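Local coordinates for protein leucyl-tRNA synthetase subunit alpha (PDB 3O0A) that attaches leucine to its tRNA and, through the CP1 hydrolytic domain present here, probably hydrolyses mischarged tRNA, at residues Glu27-Glu30 with Thr31-Glu35; Leu68-Ile71 with Gly72-Gly76. All blocks are in the same frame, centred on the assembly; numbering follows the deposited sequence.

Contact 1. Residues Glu27-Glu30 with Thr31-Glu35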
# COMPACT_ATOMS: atom_id res chain seq x y z
N GLU A 27 1.39 22.49 0.07
CA GLU A 27 0.72 21.84 1.21
C GLU A 27 1.51 20.68 1.83
O GLU A 27 1.31 20.35 3.00
CB GLU A 27 -0.66 21.36 0.79
CG GLU A 27 -1.70 22.45 0.56
CD GLU A 27 -1.61 23.14 -0.82
OE1 GLU A 27 -0.74 22.78 -1.65
OE2 GLU A 27 -2.44 24.05 -1.06
N LEU A 28 2.39 20.06 1.04
CA LEU A 28 3.20 18.93 1.53
C LEU A 28 4.64 19.30 1.87
O LEU A 28 5.40 18.45 2.36
CB LEU A 28 3.22 17.78 0.51
CG LEU A 28 1.88 17.16 0.11
CD1 LEU A 28 2.13 16.05 -0.90
CD2 LEU A 28 1.15 16.63 1.32
N LYS A 29 5.00 20.56 1.61
CA LYS A 29 6.39 21.00 1.69
C LYS A 29 6.90 21.03 3.13
O LYS A 29 8.03 20.63 3.41
CB LYS A 29 6.55 22.38 1.03
CG LYS A 29 7.89 23.02 1.28
CD LYS A 29 8.02 24.34 0.55
CE LYS A 29 9.16 25.18 1.12
NZ LYS A 29 8.75 25.95 2.34
N GLU A 30 6.05 21.50 4.04
CA GLU A 30 6.36 21.59 5.46
C GLU A 30 6.79 20.21 6.01
O GLU A 30 7.86 20.09 6.61
CB GLU A 30 5.15 22.13 6.22
CG GLU A 30 4.80 23.60 5.96
CD GLU A 30 4.06 23.88 4.65
OE1 GLU A 30 3.67 22.92 3.92
OE2 GLU A 30 3.88 25.09 4.35
N THR A 31 5.99 19.18 5.75
CA THR A 31 6.28 17.83 6.22
C THR A 31 7.52 17.25 5.54
O THR A 31 8.35 16.57 6.18
CB THR A 31 5.05 16.90 6.04
OG1 THR A 31 3.99 17.37 6.89
CG2 THR A 31 5.36 15.46 6.40
N LEU A 32 7.65 17.51 4.23
CA LEU A 32 8.79 17.04 3.48
C LEU A 32 10.09 17.59 4.06
O LEU A 32 11.04 16.85 4.28
CB LEU A 32 8.67 17.43 2.00
CG LEU A 32 9.83 17.02 1.10
CD1 LEU A 32 10.00 15.51 1.06
CD2 LEU A 32 9.64 17.57 -0.31
N LEU A 33 10.13 18.89 4.31
CA LEU A 33 11.37 19.51 4.81
C LEU A 33 11.66 19.17 6.28
O LEU A 33 12.82 18.95 6.65
CB LEU A 33 11.37 21.02 4.57
CG LEU A 33 11.38 21.50 3.12
CD1 LEU A 33 11.18 23.00 3.10
CD2 LEU A 33 12.67 21.12 2.40
N LYS A 34 10.62 19.12 7.11
CA LYS A 34 10.78 18.90 8.54
C LYS A 34 10.97 17.42 8.86
O LYS A 34 11.80 17.08 9.70
CB LYS A 34 9.58 19.42 9.34
CG LYS A 34 9.39 20.92 9.32
CD LYS A 34 8.19 21.34 10.19
CE LYS A 34 7.83 22.82 10.00
NZ LYS A 34 8.69 23.71 10.83
N GLU A 35 10.20 16.56 8.21
CA GLU A 35 10.23 15.13 8.53
C GLU A 35 10.95 14.26 7.52
O GLU A 35 11.20 13.07 7.79
CB GLU A 35 8.81 14.59 8.73
CG GLU A 35 8.00 15.25 9.85
CD GLU A 35 6.75 14.46 10.19
OE1 GLU A 35 6.83 13.22 10.33
OE2 GLU A 35 5.68 15.08 10.31
O HOH W 1 3.28 19.69 4.99
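K29 and L33 touch one turn apart on the helix of residues 26-35, at the surface of the CP1 editing domain. The lysine CE lies 3.6 Å from CD1 of L33, and its CG also rests against that methyl. The two side chains cross at a slant. K29 carries CG away from its backbone N (chi1 170°) and runs extended as far as CE. L33 instead sets CG beside its own N (chi1 -65°), close to K29 O, and its extended chi2 (172°) carries CD1 to the lysine chain. This is an i to i+4 contact between a hydrocarbon chain and a leucine methyl.

Three helical backbone bonds hold the turn beneath it. L33 N donates to K29 O at 2.9 Å. L32 N bonds in the same way to L28 O, and K34 N to E30 O. CG of K34 also packs on E30 O, 3.2 Å away. L32 is the buried member. It lies against I14, P17 and V24 and against I38 of strand 37-44, which seats the helix on the body of the domain. T31 touches Y39 of the same strand, and E35 OE1 is hydrogen-bonded to the hydroxyl of Y39.

One residue before the L28-L32 bond, a water is inserted between E27 O and T31 N, which are too far apart for a direct bond. It donates to E27 O at 2.9 Å and accepts from T31 N at 2.9 Å.

Contact 2. Residues Leu68-Ile71 with Gly72-Gly76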
# COMPACT_ATOMS: atom_id res chain seq x y z
N LEU A 68 4.17 11.45 -6.61
CA LEU A 68 5.09 10.31 -6.45
C LEU A 68 5.73 9.86 -7.75
O LEU A 68 6.90 9.46 -7.76
CB LEU A 68 4.38 9.15 -5.75
CG LEU A 68 3.91 9.46 -4.34
CD1 LEU A 68 3.15 8.23 -3.83
CD2 LEU A 68 5.08 9.86 -3.40
N ALA A 69 4.99 9.95 -8.86
CA ALA A 69 5.57 9.64 -10.18
C ALA A 69 6.68 10.64 -10.56
O ALA A 69 7.71 10.26 -11.16
CB ALA A 69 4.47 9.60 -11.25
N CYS A 70 6.50 11.90 -10.17
CA CYS A 70 7.52 12.93 -10.42
C CYS A 70 8.78 12.55 -9.67
O CYS A 70 9.89 12.60 -10.22
CB CYS A 70 7.01 14.30 -9.94
SG CYS A 70 8.18 15.66 -10.16
N ILE A 71 8.61 12.14 -8.41
CA ILE A 71 9.73 11.68 -7.59
C ILE A 71 10.38 10.41 -8.16
O ILE A 71 11.59 10.34 -8.26
CB ILE A 71 9.32 11.51 -6.12
CG1 ILE A 71 8.96 12.90 -5.54
CG2 ILE A 71 10.44 10.83 -5.32
CD1 ILE A 71 8.28 12.86 -4.15
N GLY A 72 9.56 9.46 -8.59
CA GLY A 72 10.05 8.19 -9.15
C GLY A 72 10.80 8.41 -10.45
O GLY A 72 11.80 7.72 -10.73
N GLU A 73 10.36 9.37 -11.25
CA GLU A 73 11.13 9.76 -12.44
C GLU A 73 12.48 10.35 -12.03
O GLU A 73 13.54 10.01 -12.62
CB GLU A 73 10.33 10.77 -13.28
CG GLU A 73 11.15 11.35 -14.45
CD GLU A 73 10.41 12.44 -15.16
OE1 GLU A 73 10.32 13.56 -14.61
OE2 GLU A 73 9.93 12.20 -16.30
N ARG A 74 12.45 11.22 -11.02
CA ARG A 74 13.63 11.94 -10.51
C ARG A 74 14.66 10.93 -9.98
O ARG A 74 15.87 11.13 -10.14
CB ARG A 74 13.17 12.93 -9.42
CG ARG A 74 14.19 13.96 -8.91
CD ARG A 74 14.36 15.17 -9.77
NE ARG A 74 13.17 15.69 -10.44
CZ ARG A 74 12.57 16.84 -10.15
NH1 ARG A 74 13.04 17.61 -9.17
NH2 ARG A 74 11.50 17.22 -10.84
N LEU A 75 14.19 9.83 -9.40
CA LEU A 75 15.03 8.71 -8.93
C LEU A 75 15.51 7.75 -10.04
O LEU A 75 16.37 6.89 -9.78
CB LEU A 75 14.28 7.90 -7.86
CG LEU A 75 13.94 8.60 -6.53
CD1 LEU A 75 13.04 7.72 -5.67
CD2 LEU A 75 15.23 8.99 -5.78
N GLY A 76 14.95 7.90 -11.24
CA GLY A 76 15.23 7.02 -12.38
C GLY A 76 14.52 5.69 -12.35
O GLY A 76 14.92 4.75 -13.05
O HOH W 2 11.15 14.34 -12.13
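The backbone is helical from L68 through R74, with G72 N, E73 N, R74 N and L75 N bonded in succession to the carbonyl oxygens of L68, A69, C70 and I71. CG of L75 is 3.4 Å from I71 O. The I71 and L75 side chains run side by side and point the same way. Their methyls, I71 CG2 and L75 CD1, meet loosely at 4.1 Å.

The helix of residues 64-74 ends in a Schellman motif. G76 takes a positive phi of 78°, and its N bonds back to E73 O. G72, in the last turn, also makes a backbone hydrogen bond with A78.

On another side of the helix, SG of C70 lies 3.7 Å from NH2 of R74, oblique to the guanidinium. That sulfur forms a disulfide with C23, which ties the helix to the loop before helix 26-35. R74 bends at chi2 (81°) and chi3, which turns its guanidinium back toward the cysteine. NH2 is hydrogen-bonded to OD1 of N22 and NH1 to the carbonyl of K19, so the arginine grips the same loop.

A water joins three residues here. It donates to C70 O and, at 2.7 Å, to E73 OE1, and it accepts from R74 NE at 3.0 Å.

Contact 1 and contact 2 each lie along one helix, 26-35 and 64-74, and contact 2 also takes in the C-terminal end of its helix. The two contacts do not touch; their centres are about 17 Å apart and their nearest atoms about 6 Å. Contact 1 is a surface contact, with L32 as its buried residue. Contact 2 is partly buried, and L68 and I71 reach strand 106-114 of the mixed sheet. The helix of contact 1 lies instead on strand 37-44 of the antiparallel sheet. Their chemistry differs too. Contact 1 pairs a lysine chain with a leucine, whereas contact 2 adds a disulfide and an arginine bound to loop residues. Both contain a bridging water.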